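Local coordinates for protein Atg5 (Kluyveromyces marxianus, PDB 3VQI) that takes part in autophagic vesicle formation and cytoplasm-to-vacuole transport, and is joined to the ubiquitin-like protein Atg12 in a conjugate essential for autophagy, at residues N13-V18 with V41-A46; Y142-W147 with P167-F172; K159-L164 with S189-M194; L200-W205 with P214-T219; Q245-S250 with D260-I265. One frame throughout, in Å; residues are numbered along the deposited sequence.

Contact 1. Residues N13-V18 with V41-A46; sequences NGTINV and VMLRDA
Residues Thr-15 to Val-18 and Val-41 to Leu-43 run antiparallel as neighbouring strands. Their axes come within 4.8 Å, at 143° between directions. Thr-15 with Leu-43 and Asn-17 with Val-41 are non-hydrogen-bonded pairs. Between them Ile-16 and Met-42 form a hydrogen-bonded pair. Met-42 N reaches Ile-16 O at 3.1 Å in an almost straight bond, and Ile-16 N gives the return bond to Met-42 O. Beyond the strand, Arg-44 N donates to Gly-14 O at 2.9 Å. A water bridges Gly-14 O and Asp-45 N.

Thr-15, Val-41 and Leu-43 lie on one face of the sheet. Methyl CG2 of Thr-15 meets Val-41 CG1 at 3.5 Å, the two side chains crossing at about a right angle. Ile-16 and Met-42 lie on the other face. Met-42 is extended beyond CG, which lays its thioether across Val-18, with SD 3.7 Å from Val-18 CG2. Arg-44 crosses Ile-16 and rests its NE 3.5 Å from Ile-16 CG2. Its guanidinium goes on to a salt bridge with Asp-94.

The strands belong to the ubiquitin-like UblA domain, where they form the first beta hairpin. Strand 37-43 is outermost in its sheet. Backbone bonds therefore set the register, while the side chains divide by chemistry: the apolar face of Ile-16 and Met-42 is buried against helices 48-59 and 89-96, and the face of Thr-15 and Val-41 is left to the surface.

Contact 2. Residues Y142-W147 with P167-F172; sequences YWRHQW and PDFENF
The helical segments 142-147 and 167-172 cross at 110°, with segment axes 12.1 Å apart, and large side chains fill the distance between them.

The guanidinium of Arg-144 lies flat on the Phe-169 ring. The planes differ by 9°, and Arg-144 CZ sits 3.7 Å from the ring centroid, over its centre. This is both a stack and a cation-pi contact. Arg-144 reaches it with CG anti to the backbone N (chi1 -157°) and the chain extended as far as NE. Phe-169 also passes Trp-143, whose CZ3 is 3.9 Å from Phe-169 CE2; these two rings meet obliquely.

Phe-172 touches both tryptophans. Trp-143 places its CH2 corner over one face of the Phe-172 ring, and the two rings again meet obliquely. The edge of Phe-172 points to the face of Trp-147 in an edge-to-face pair, where Phe-172 CZ is 3.8 Å from Trp-147 CE2. Both indole NE1 groups bond to Ile-265 O, which probably fixes the rotation of the two tryptophans. Phe-184 meets Phe-172 from helix 181-189.

If Phe-169 were an alanine, the Arg-144 guanidinium is likely to lose the ring it lies on and become free to turn, with a gap opened beside Trp-143.

The four rings form an aromatic cluster. It is part of the core of the alpha-helical bundle region of Atg5, joining helix 135-155 to helix 166-178.

Contact 3. Residues K159-L164 with S189-M194; sequences KRIMSL and SKLFSM
Leu-191 meets both Ile-161 and Leu-164 through its CD2 methyl. Leu-164 CD1 lies 3.4 Å from Leu-191 CD2, and the two leucine side chains cross at about a right angle. Ile-161 CG1 is 3.6 Å from Leu-191 CD2. The second methyl of Leu-164, CD2, rests against the aliphatic part of Lys-190, 3.7 Å from Lys-190 CB. Leu-164 has CG anti to its carbonyl carbon (chi1 -66°), and from there its two methyls divide between Leu-191 and Lys-190. Putting an alanine in place of Leu-164 would probably open a gap beside Leu-191 CD2 and leave Lys-190 CB without its apolar neighbour.

Arg-160 folds over the backbone of 189-192. Its chain is bent at chi2 and chi3, which brings the guanidinium face over Leu-191 O. Arg-160 CB is 3.3 Å from the same Leu-191 O, and Asn-155 ND2 donates a hydrogen bond to that oxygen.

Both segments are connecting loops of the alpha-helical bundle region. Residues 159-164 lead from helix 135-155 to helix 166-178. Residues 189-194 lead from the end of helix 181-189 toward the second ubiquitin-like domain.

Within the first loop, Lys-159 O accepts from Ser-163 N and, at 2.9 Å, from Ser-163 OG, which closes the turn that carries Arg-160 and Ile-161. Farther out, Lys-190 NZ makes a salt bridge with Asp-168. Cys-151 of helix 135-155 touches Ile-161, and Leu-154 touches Phe-192.

Contact 4. Residues L200-W205 with P214-T219; sequences LPVRVW and PTVPVT
Leu-200 meets Val-216 from an unusual start: its CG stands between the backbone N and the carbonyl carbon (chi1 39°). The further turn at chi2 brings CD1 against Val-216, 3.4 Å from both CB and CG1 of that valine. Val-216 CG1, anti to the backbone N, points to Leu-200 CD1. The other methyl, Val-216 CG2, faces Val-202 CG2 more loosely, at 4.2 Å.

One backbone bond joins the segments. Leu-200 N donates to Val-216 O at 3.0 Å, with 157° at the hydrogen. The touching parts run in roughly opposed directions, 151° apart.

At the other end Pro-214 packs against the strand with its ring. Pro-214 CD lies 3.2 Å from Val-202 O. Its CG touches Val-204 CG2 at 3.7 Å, the two side chains crossing at about a right angle. Val-218 CG2 adds a looser contact with Leu-200 CG.

Val-202, Val-204 and Val-216 point into the contact, so apolar packing carries most of it. Strand 202-205 is the middle strand of the UblB sheet, between 211-212 and 269-272. Helix 255-262 packs on Leu-200 through Ile-255 and Tyr-259. Pro-201 rests on helix 135-155, and Arg-203 touches Gln-149 of the same helix, so this helix of the bundle lies against the side of 200-203 away from 214-219.

Contact 5. Residues Q245-S250 with D260-I265; sequences QGIDVS and DIFASI
Gln-245 and Ile-247 both meet Phe-262, where helix 255-262 of the ubiquitin-like UblB domain ends beside the hairpin of strands 241-244 and 247-250.

One hydrogen bond joins the segments. Gln-245 NE2 donates to Phe-262 O at 3.2 Å, with 158° at the hydrogen. The acceptor lies in the amide plane of Gln-245, but the donor stands above the carbonyl plane. NE2 has a second acceptor in Asp-45 OD2, so the amide links the helix end to the UblA domain.

Apolar packing adds to it. The Gln-245 chain, bent at chi2 (-68°), passes its CG 3.9 Å from Phe-262 CB. Ile-247 comes in at about a right angle to Phe-262. Val-11 of helix 6-12 and Leu-269 of strand 269-272 also touch this phenylalanine, which is buried. At the far end of the ring, Ile-247 CD1 sits 3.3 Å from Phe-262 CZ.

From the N terminus, contact 1 comes first and closes the hairpin of the UblA domain. Contacts 2 and 3 follow in the helical bundle, and they cross: 159-164 falls between the segments of contact 2, and 167-172 between those of contact 3. Trp-147 and Phe-172 pack on Leu-191, joining the two. Contacts 4 and 5 then close two successive loops in the UblB domain, without nesting. Ties between distant parts converge on 260-265. Asp-45 of contact 1 probably bonds to Ile-265 N, and Ile-265 O probably accepts from the NE1 groups of Trp-143 and Trp-147. Gln-146 probably bonds to Arg-203, linking bundle and contact 4.

Contact 1. Residues N13-V18 with V41-A46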
# COMPACT_ATOMS: atom_id res chain seq x y z
N ASN A 13 2.27 11.57 6.51
CA ASN A 13 2.25 12.52 5.40
C ASN A 13 3.20 12.12 4.28
O ASN A 13 3.46 12.91 3.37
CB ASN A 13 2.59 13.92 5.91
CG ASN A 13 1.45 14.53 6.71
OD1 ASN A 13 1.60 15.61 7.27
ND2 ASN A 13 0.32 13.84 6.76
N GLY A 14 3.72 10.89 4.35
CA GLY A 14 4.63 10.40 3.32
C GLY A 14 4.12 10.60 1.91
O GLY A 14 2.97 10.28 1.59
N THR A 15 4.97 11.13 1.05
CA THR A 15 4.58 11.40 -0.32
C THR A 15 5.54 10.80 -1.36
O THR A 15 6.67 10.46 -1.03
CB THR A 15 4.48 12.94 -0.51
OG1 THR A 15 3.12 13.28 -0.77
CG2 THR A 15 5.36 13.43 -1.66
N ILE A 16 5.05 10.64 -2.59
CA ILE A 16 5.88 10.15 -3.70
C ILE A 16 5.38 10.78 -4.99
O ILE A 16 4.17 10.87 -5.22
CB ILE A 16 5.87 8.58 -3.85
CG1 ILE A 16 4.43 8.06 -3.88
CG2 ILE A 16 6.64 7.93 -2.70
CD1 ILE A 16 4.34 6.55 -3.99
N ASN A 17 6.30 11.24 -5.83
CA ASN A 17 5.96 11.86 -7.11
C ASN A 17 5.65 10.77 -8.12
O ASN A 17 6.41 9.82 -8.27
CB ASN A 17 7.13 12.72 -7.62
CG ASN A 17 7.37 13.94 -6.76
OD1 ASN A 17 6.47 14.76 -6.56
ND2 ASN A 17 8.59 14.09 -6.26
N VAL A 18 4.55 10.92 -8.84
CA VAL A 18 4.14 9.89 -9.78
C VAL A 18 3.79 10.42 -11.17
O VAL A 18 2.98 11.34 -11.30
CB VAL A 18 2.90 9.13 -9.23
CG1 VAL A 18 2.40 8.12 -10.25
CG2 VAL A 18 3.23 8.46 -7.92
N VAL A 41 0.85 13.86 -6.97
CA VAL A 41 1.53 13.46 -5.76
C VAL A 41 0.60 12.46 -5.10
O VAL A 41 -0.60 12.71 -5.00
CB VAL A 41 1.78 14.67 -4.82
CG1 VAL A 41 2.53 14.22 -3.58
CG2 VAL A 41 2.59 15.73 -5.55
N MET A 42 1.13 11.31 -4.70
CA MET A 42 0.32 10.28 -4.05
C MET A 42 0.80 10.05 -2.62
O MET A 42 1.99 10.14 -2.32
CB MET A 42 0.41 8.95 -4.79
CG MET A 42 -0.27 8.91 -6.14
SD MET A 42 -0.12 7.28 -6.86
CE MET A 42 -0.86 7.55 -8.49
N LEU A 43 -0.15 9.75 -1.74
CA LEU A 43 0.22 9.49 -0.36
C LEU A 43 0.79 8.08 -0.31
O LEU A 43 0.25 7.17 -0.94
CB LEU A 43 -1.00 9.62 0.53
CG LEU A 43 -1.45 11.07 0.69
CD1 LEU A 43 -2.80 11.12 1.36
CD2 LEU A 43 -0.40 11.83 1.50
N ARG A 44 1.88 7.90 0.42
CA ARG A 44 2.50 6.59 0.54
C ARG A 44 1.54 5.60 1.16
O ARG A 44 1.45 4.46 0.73
CB ARG A 44 3.78 6.68 1.38
CG ARG A 44 5.01 7.05 0.56
CD ARG A 44 6.26 7.27 1.40
NE ARG A 44 7.43 6.94 0.60
CZ ARG A 44 7.86 5.70 0.41
NH1 ARG A 44 7.23 4.68 0.99
NH2 ARG A 44 8.89 5.47 -0.40
N ASP A 45 0.82 6.04 2.18
CA ASP A 45 -0.12 5.17 2.84
C ASP A 45 -1.53 5.46 2.38
O ASP A 45 -2.37 5.98 3.12
CB ASP A 45 -0.01 5.33 4.35
CG ASP A 45 0.61 4.11 5.00
OD1 ASP A 45 0.09 3.00 4.79
OD2 ASP A 45 1.63 4.27 5.72
N ALA A 46 -1.78 5.10 1.13
CA ALA A 46 -3.06 5.26 0.47
C ALA A 46 -3.06 4.13 -0.55
O ALA A 46 -2.09 3.37 -0.61
CB ALA A 46 -3.12 6.59 -0.24
O HOH W 1 1.42 8.83 3.44

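Contact 2. Residues Y142-W147 with P167-F172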
# COMPACT_ATOMS: atom_id res chain seq x y z
N TYR A 142 -11.79 -4.61 1.34
CA TYR A 142 -10.50 -5.28 1.43
C TYR A 142 -9.66 -4.73 2.56
O TYR A 142 -9.14 -5.49 3.37
CB TYR A 142 -9.76 -5.17 0.09
CG TYR A 142 -8.41 -5.87 0.06
CD1 TYR A 142 -7.24 -5.19 0.40
CD2 TYR A 142 -8.31 -7.20 -0.36
CE1 TYR A 142 -6.00 -5.81 0.33
CE2 TYR A 142 -7.07 -7.84 -0.43
CZ TYR A 142 -5.92 -7.14 -0.09
OH TYR A 142 -4.69 -7.77 -0.17
N TRP A 143 -9.52 -3.41 2.61
CA TRP A 143 -8.75 -2.78 3.68
C TRP A 143 -9.31 -3.27 5.03
O TRP A 143 -8.56 -3.61 5.95
CB TRP A 143 -8.88 -1.27 3.57
CG TRP A 143 -8.27 -0.52 4.71
CD1 TRP A 143 -6.94 -0.31 4.94
CD2 TRP A 143 -8.97 0.13 5.78
NE1 TRP A 143 -6.78 0.45 6.08
CE2 TRP A 143 -8.01 0.73 6.61
CE3 TRP A 143 -10.33 0.26 6.10
CZ2 TRP A 143 -8.35 1.45 7.75
CZ3 TRP A 143 -10.67 0.99 7.24
CH2 TRP A 143 -9.68 1.57 8.05
N ARG A 144 -10.63 -3.30 5.13
CA ARG A 144 -11.32 -3.75 6.34
C ARG A 144 -10.79 -5.12 6.76
O ARG A 144 -10.23 -5.28 7.85
CB ARG A 144 -12.82 -3.86 6.09
CG ARG A 144 -13.64 -3.77 7.36
CD ARG A 144 -14.98 -4.48 7.27
NE ARG A 144 -15.91 -4.06 8.32
CZ ARG A 144 -15.61 -3.93 9.62
NH1 ARG A 144 -14.38 -4.19 10.06
NH2 ARG A 144 -16.54 -3.54 10.48
N HIS A 145 -10.99 -6.09 5.88
CA HIS A 145 -10.56 -7.47 6.13
C HIS A 145 -9.07 -7.58 6.41
O HIS A 145 -8.62 -8.53 7.05
CB HIS A 145 -10.98 -8.36 4.95
CG HIS A 145 -12.46 -8.37 4.70
ND1 HIS A 145 -13.39 -8.36 5.72
CD2 HIS A 145 -13.17 -8.41 3.55
CE1 HIS A 145 -14.61 -8.38 5.20
NE2 HIS A 145 -14.50 -8.41 3.89
N GLN A 146 -8.29 -6.62 5.96
CA GLN A 146 -6.87 -6.66 6.24
C GLN A 146 -6.69 -6.40 7.73
O GLN A 146 -5.89 -7.06 8.39
CB GLN A 146 -6.13 -5.60 5.43
CG GLN A 146 -4.91 -6.12 4.71
CD GLN A 146 -5.24 -7.26 3.77
OE1 GLN A 146 -4.54 -8.27 3.72
NE2 GLN A 146 -6.32 -7.10 3.02
N TRP A 147 -7.43 -5.43 8.26
CA TRP A 147 -7.34 -5.11 9.68
C TRP A 147 -7.96 -6.22 10.50
O TRP A 147 -7.46 -6.58 11.57
CB TRP A 147 -8.04 -3.78 9.99
CG TRP A 147 -7.10 -2.64 9.99
CD1 TRP A 147 -6.93 -1.72 9.01
CD2 TRP A 147 -6.11 -2.35 10.99
NE1 TRP A 147 -5.89 -0.88 9.32
CE2 TRP A 147 -5.37 -1.24 10.54
CE3 TRP A 147 -5.79 -2.93 12.23
CZ2 TRP A 147 -4.31 -0.69 11.28
CZ3 TRP A 147 -4.73 -2.38 12.97
CH2 TRP A 147 -4.01 -1.27 12.49
N PRO A 167 -20.09 3.43 13.41
CA PRO A 167 -19.56 4.78 13.16
C PRO A 167 -18.10 4.99 13.60
O PRO A 167 -17.41 5.88 13.10
CB PRO A 167 -20.54 5.67 13.93
CG PRO A 167 -20.96 4.80 15.06
CD PRO A 167 -21.19 3.47 14.38
N ASP A 168 -17.65 4.16 14.54
CA ASP A 168 -16.29 4.24 15.08
C ASP A 168 -15.31 3.67 14.06
O ASP A 168 -14.19 4.15 13.93
CB ASP A 168 -16.21 3.48 16.40
CG ASP A 168 -15.23 4.10 17.37
OD1 ASP A 168 -15.28 5.33 17.56
OD2 ASP A 168 -14.41 3.36 17.95
N PHE A 169 -15.76 2.64 13.35
CA PHE A 169 -14.97 2.01 12.29
C PHE A 169 -15.05 2.86 11.02
O PHE A 169 -14.05 3.04 10.32
CB PHE A 169 -15.48 0.60 11.99
CG PHE A 169 -15.02 0.07 10.66
CD1 PHE A 169 -15.80 0.23 9.51
CD2 PHE A 169 -13.77 -0.52 10.54
CE1 PHE A 169 -15.33 -0.18 8.25
CE2 PHE A 169 -13.29 -0.94 9.31
CZ PHE A 169 -14.07 -0.76 8.16
N GLU A 170 -16.26 3.34 10.72
CA GLU A 170 -16.53 4.20 9.55
C GLU A 170 -15.66 5.42 9.68
O GLU A 170 -15.19 5.95 8.70
CB GLU A 170 -18.01 4.64 9.55
CG GLU A 170 -18.55 5.26 8.23
CD GLU A 170 -18.34 4.35 7.03
OE1 GLU A 170 -18.29 3.11 7.24
OE2 GLU A 170 -18.22 4.85 5.88
N ASN A 171 -15.49 5.86 10.91
CA ASN A 171 -14.66 7.02 11.22
C ASN A 171 -13.21 6.59 10.98
O ASN A 171 -12.36 7.41 10.62
CB ASN A 171 -14.85 7.43 12.70
CG ASN A 171 -14.33 8.80 12.98
OD1 ASN A 171 -14.23 9.22 14.13
ND2 ASN A 171 -13.98 9.52 11.92
N PHE A 172 -12.93 5.31 11.20
CA PHE A 172 -11.58 4.75 11.01
C PHE A 172 -11.25 4.84 9.52
O PHE A 172 -10.18 5.30 9.13
CB PHE A 172 -11.56 3.28 11.48
CG PHE A 172 -10.19 2.68 11.59
CD1 PHE A 172 -9.10 3.45 11.98
CD2 PHE A 172 -10.00 1.32 11.36
CE1 PHE A 172 -7.84 2.88 12.15
CE2 PHE A 172 -8.73 0.74 11.52
CZ PHE A 172 -7.66 1.52 11.92

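Contact 3. Residues K159-L164 with S189-M194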
# COMPACT_ATOMS: atom_id res chain seq x y z
N LYS A 159 -11.51 -9.74 18.27
CA LYS A 159 -12.35 -9.24 19.35
C LYS A 159 -12.41 -7.71 19.34
O LYS A 159 -13.43 -7.12 18.99
CB LYS A 159 -11.82 -9.73 20.69
N ARG A 160 -11.29 -7.10 19.72
CA ARG A 160 -11.17 -5.65 19.78
C ARG A 160 -11.78 -4.92 18.58
O ARG A 160 -12.42 -3.88 18.74
CB ARG A 160 -9.70 -5.26 19.91
CG ARG A 160 -8.99 -5.94 21.08
CD ARG A 160 -9.47 -5.39 22.41
NE ARG A 160 -8.86 -4.09 22.70
CZ ARG A 160 -7.56 -3.90 22.89
NH1 ARG A 160 -6.71 -4.92 22.82
NH2 ARG A 160 -7.10 -2.68 23.15
N ILE A 161 -11.59 -5.48 17.39
CA ILE A 161 -12.11 -4.85 16.17
C ILE A 161 -13.58 -5.13 15.86
O ILE A 161 -14.26 -4.29 15.29
CB ILE A 161 -11.24 -5.24 14.94
CG1 ILE A 161 -11.64 -4.38 13.73
CG2 ILE A 161 -11.41 -6.71 14.62
CD1 ILE A 161 -10.77 -4.58 12.51
N MET A 162 -14.06 -6.32 16.22
CA MET A 162 -15.46 -6.64 15.97
C MET A 162 -16.32 -5.89 17.00
O MET A 162 -17.53 -5.75 16.84
CB MET A 162 -15.70 -8.15 16.09
CG MET A 162 -15.09 -8.96 14.95
SD MET A 162 -16.06 -8.95 13.43
CE MET A 162 -16.64 -10.67 13.37
N SER A 163 -15.66 -5.40 18.04
CA SER A 163 -16.32 -4.67 19.11
C SER A 163 -16.59 -3.21 18.76
O SER A 163 -17.46 -2.57 19.35
CB SER A 163 -15.48 -4.72 20.39
OG SER A 163 -15.33 -6.06 20.84
N LEU A 164 -15.84 -2.68 17.80
CA LEU A 164 -15.99 -1.29 17.37
C LEU A 164 -17.39 -1.03 16.81
O LEU A 164 -17.90 -1.83 16.02
CB LEU A 164 -14.95 -0.94 16.30
CG LEU A 164 -13.48 -0.92 16.73
CD1 LEU A 164 -12.61 -0.62 15.52
CD2 LEU A 164 -13.27 0.11 17.81
N SER A 189 -5.88 2.39 18.41
CA SER A 189 -5.69 2.08 19.82
C SER A 189 -6.78 1.13 20.31
O SER A 189 -6.50 0.14 20.98
CB SER A 189 -5.72 3.36 20.67
OG SER A 189 -4.66 4.23 20.31
N LYS A 190 -8.03 1.44 19.98
CA LYS A 190 -9.14 0.60 20.40
C LYS A 190 -9.03 -0.80 19.79
O LYS A 190 -9.91 -1.65 20.00
CB LYS A 190 -10.48 1.25 20.01
CG LYS A 190 -10.82 2.52 20.78
CD LYS A 190 -12.24 3.00 20.46
CE LYS A 190 -12.58 4.29 21.19
NZ LYS A 190 -13.94 4.80 20.85
N LEU A 191 -7.96 -1.05 19.05
CA LEU A 191 -7.75 -2.34 18.41
C LEU A 191 -6.59 -3.10 19.01
O LEU A 191 -6.64 -4.32 19.16
CB LEU A 191 -7.53 -2.16 16.91
CG LEU A 191 -8.72 -1.65 16.09
CD1 LEU A 191 -8.36 -1.61 14.62
CD2 LEU A 191 -9.90 -2.55 16.30
N PHE A 192 -5.53 -2.38 19.35
CA PHE A 192 -4.37 -3.06 19.92
C PHE A 192 -3.43 -2.16 20.70
O PHE A 192 -3.35 -0.95 20.46
CB PHE A 192 -3.57 -3.74 18.80
CG PHE A 192 -2.49 -2.86 18.21
CD1 PHE A 192 -2.79 -1.94 17.21
CD2 PHE A 192 -1.18 -2.92 18.69
CE1 PHE A 192 -1.81 -1.09 16.71
CE2 PHE A 192 -0.20 -2.07 18.20
CZ PHE A 192 -0.51 -1.15 17.21
N SER A 193 -2.70 -2.77 21.64
CA SER A 193 -1.71 -2.07 22.44
C SER A 193 -0.39 -2.80 22.17
O SER A 193 -0.33 -4.03 22.20
CB SER A 193 -2.06 -2.14 23.92
N MET A 194 0.67 -2.04 21.88
CA MET A 194 1.96 -2.64 21.60
C MET A 194 2.42 -3.49 22.79
O MET A 194 2.80 -4.66 22.63
CB MET A 194 2.99 -1.55 21.30

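Contact 4. Residues L200-W205 with P214-T219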
# COMPACT_ATOMS: atom_id res chain seq x y z
N LEU A 200 3.16 -9.80 15.87
CA LEU A 200 2.96 -8.61 15.05
C LEU A 200 2.90 -8.86 13.54
O LEU A 200 3.68 -9.64 12.98
CB LEU A 200 4.03 -7.57 15.38
CG LEU A 200 5.47 -8.01 15.67
CD1 LEU A 200 6.06 -8.69 14.45
CD2 LEU A 200 6.30 -6.79 16.06
N PRO A 201 1.95 -8.19 12.85
CA PRO A 201 1.73 -8.30 11.39
C PRO A 201 2.93 -7.86 10.56
O PRO A 201 3.24 -6.67 10.48
CB PRO A 201 0.51 -7.39 11.17
CG PRO A 201 -0.22 -7.47 12.48
CD PRO A 201 0.92 -7.34 13.46
N VAL A 202 3.62 -8.82 9.96
CA VAL A 202 4.78 -8.50 9.15
C VAL A 202 4.71 -9.18 7.79
O VAL A 202 4.25 -10.32 7.67
CB VAL A 202 6.08 -8.94 9.82
CG1 VAL A 202 7.27 -8.37 9.05
CG2 VAL A 202 6.12 -8.47 11.24
N ARG A 203 5.17 -8.46 6.78
CA ARG A 203 5.19 -8.97 5.42
C ARG A 203 6.49 -8.56 4.78
O ARG A 203 6.87 -7.39 4.83
CB ARG A 203 3.99 -8.44 4.63
CG ARG A 203 2.70 -9.15 4.98
CD ARG A 203 1.50 -8.50 4.34
NE ARG A 203 0.29 -9.26 4.64
CZ ARG A 203 -0.93 -8.85 4.33
NH1 ARG A 203 -1.11 -7.70 3.70
NH2 ARG A 203 -1.97 -9.62 4.63
N VAL A 204 7.18 -9.54 4.21
CA VAL A 204 8.46 -9.27 3.58
C VAL A 204 8.40 -9.53 2.08
O VAL A 204 7.76 -10.49 1.64
CB VAL A 204 9.56 -10.17 4.18
CG1 VAL A 204 10.93 -9.74 3.68
CG2 VAL A 204 9.51 -10.12 5.70
N TRP A 205 9.05 -8.67 1.30
CA TRP A 205 9.07 -8.82 -0.15
C TRP A 205 10.42 -9.37 -0.55
O TRP A 205 11.46 -8.90 -0.08
CB TRP A 205 8.87 -7.48 -0.87
CG TRP A 205 7.47 -6.95 -0.79
CD1 TRP A 205 7.00 -6.01 0.09
CD2 TRP A 205 6.36 -7.31 -1.63
NE1 TRP A 205 5.67 -5.76 -0.16
CE2 TRP A 205 5.25 -6.54 -1.20
CE3 TRP A 205 6.20 -8.21 -2.69
CZ2 TRP A 205 4.00 -6.64 -1.82
CZ3 TRP A 205 4.95 -8.31 -3.30
CH2 TRP A 205 3.87 -7.53 -2.86
N PRO A 214 5.75 -13.87 7.59
CA PRO A 214 6.50 -14.49 8.69
C PRO A 214 5.78 -14.40 10.02
O PRO A 214 5.41 -13.30 10.45
CB PRO A 214 7.79 -13.66 8.75
CG PRO A 214 7.86 -12.97 7.43
CD PRO A 214 6.44 -12.65 7.13
N THR A 215 5.59 -15.53 10.69
CA THR A 215 4.95 -15.52 12.00
C THR A 215 6.00 -14.99 12.96
O THR A 215 7.02 -15.64 13.21
CB THR A 215 4.52 -16.93 12.46
OG1 THR A 215 3.33 -17.33 11.76
CG2 THR A 215 4.25 -16.95 13.96
N VAL A 216 5.77 -13.78 13.47
CA VAL A 216 6.69 -13.15 14.40
C VAL A 216 6.03 -12.85 15.74
O VAL A 216 5.46 -11.78 15.94
CB VAL A 216 7.24 -11.84 13.82
CG1 VAL A 216 8.27 -11.25 14.76
CG2 VAL A 216 7.83 -12.09 12.46
N PRO A 217 6.09 -13.81 16.69
CA PRO A 217 5.48 -13.59 18.00
C PRO A 217 6.38 -12.65 18.82
O PRO A 217 7.60 -12.60 18.59
CB PRO A 217 5.43 -14.99 18.58
CG PRO A 217 6.71 -15.59 18.05
CD PRO A 217 6.69 -15.15 16.60
N VAL A 218 5.79 -11.91 19.76
CA VAL A 218 6.56 -10.99 20.60
C VAL A 218 7.12 -11.68 21.84
O VAL A 218 6.44 -12.48 22.50
CB VAL A 218 5.69 -9.78 21.04
CG1 VAL A 218 6.45 -8.92 22.03
CG2 VAL A 218 5.28 -8.95 19.83
N THR A 219 8.38 -11.37 22.16
CA THR A 219 9.06 -11.96 23.30
C THR A 219 10.40 -11.27 23.51
O THR A 219 11.11 -10.96 22.55
CB THR A 219 9.28 -13.45 23.06

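Contact 5. Residues Q245-S250 with D260-I265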
# COMPACT_ATOMS: atom_id res chain seq x y z
N GLN A 245 8.82 1.99 4.66
CA GLN A 245 8.20 3.30 4.52
C GLN A 245 9.06 4.28 3.72
O GLN A 245 9.01 5.49 3.96
CB GLN A 245 7.89 3.88 5.90
CG GLN A 245 6.66 3.29 6.54
CD GLN A 245 5.39 3.69 5.81
OE1 GLN A 245 5.42 4.54 4.91
NE2 GLN A 245 4.27 3.09 6.19
N GLY A 246 9.84 3.75 2.79
CA GLY A 246 10.68 4.59 1.95
C GLY A 246 12.03 5.00 2.53
O GLY A 246 12.73 5.85 1.97
N ILE A 247 12.40 4.39 3.65
CA ILE A 247 13.67 4.71 4.28
C ILE A 247 14.50 3.47 4.57
O ILE A 247 13.97 2.42 4.96
CB ILE A 247 13.45 5.53 5.58
CG1 ILE A 247 12.54 4.76 6.54
CG2 ILE A 247 12.80 6.87 5.25
CD1 ILE A 247 12.00 5.60 7.68
N ASP A 248 15.81 3.59 4.36
CA ASP A 248 16.74 2.49 4.59
C ASP A 248 16.92 2.31 6.09
O ASP A 248 17.41 3.20 6.77
CB ASP A 248 18.10 2.79 3.95
CG ASP A 248 18.02 2.93 2.43
OD1 ASP A 248 17.45 2.05 1.77
OD2 ASP A 248 18.54 3.94 1.90
N VAL A 249 16.50 1.15 6.60
CA VAL A 249 16.60 0.82 8.02
C VAL A 249 17.73 -0.19 8.22
O VAL A 249 17.86 -1.14 7.43
CB VAL A 249 15.27 0.23 8.54
CG1 VAL A 249 14.82 -0.89 7.64
CG2 VAL A 249 15.44 -0.30 9.96
N SER A 250 18.55 -0.00 9.25
CA SER A 250 19.65 -0.92 9.53
C SER A 250 19.10 -2.31 9.84
O SER A 250 18.11 -2.44 10.57
CB SER A 250 20.48 -0.41 10.70
N ASP A 260 5.64 -0.46 15.62
CA ASP A 260 4.95 0.58 16.37
C ASP A 260 5.01 1.95 15.68
O ASP A 260 4.14 2.79 15.86
CB ASP A 260 5.54 0.68 17.78
CG ASP A 260 4.74 1.59 18.69
OD1 ASP A 260 3.68 1.16 19.19
OD2 ASP A 260 5.17 2.75 18.89
N ILE A 261 6.05 2.16 14.87
CA ILE A 261 6.22 3.43 14.18
C ILE A 261 6.04 3.41 12.65
O ILE A 261 5.65 4.42 12.07
CB ILE A 261 7.63 4.02 14.46
CG1 ILE A 261 7.98 5.08 13.42
CG2 ILE A 261 8.67 2.90 14.47
CD1 ILE A 261 9.40 5.57 13.48
N PHE A 262 6.29 2.27 12.01
CA PHE A 262 6.21 2.20 10.56
C PHE A 262 5.14 1.34 9.89
O PHE A 262 5.11 1.25 8.66
CB PHE A 262 7.56 1.78 10.00
CG PHE A 262 8.65 2.78 10.24
CD1 PHE A 262 8.44 4.14 10.02
CD2 PHE A 262 9.92 2.36 10.65
CE1 PHE A 262 9.47 5.06 10.19
CE2 PHE A 262 10.96 3.28 10.83
CZ PHE A 262 10.73 4.63 10.59
N ALA A 263 4.27 0.71 10.67
CA ALA A 263 3.21 -0.11 10.09
C ALA A 263 2.41 0.75 9.11
O ALA A 263 2.20 1.94 9.35
CB ALA A 263 2.30 -0.65 11.17
N SER A 264 1.98 0.14 8.02
CA SER A 264 1.22 0.85 6.99
C SER A 264 -0.26 0.95 7.38
O SER A 264 -0.71 0.27 8.29
CB SER A 264 1.40 0.15 5.65
OG SER A 264 2.78 0.08 5.34
N ILE A 265 -1.02 1.79 6.68
CA ILE A 265 -2.43 1.99 6.99
C ILE A 265 -3.29 0.73 7.03
O ILE A 265 -4.44 0.79 7.43
CB ILE A 265 -3.12 2.97 6.01
CG1 ILE A 265 -2.87 2.52 4.57
CG2 ILE A 265 -2.64 4.41 6.27
CD1 ILE A 265 -3.63 3.32 3.54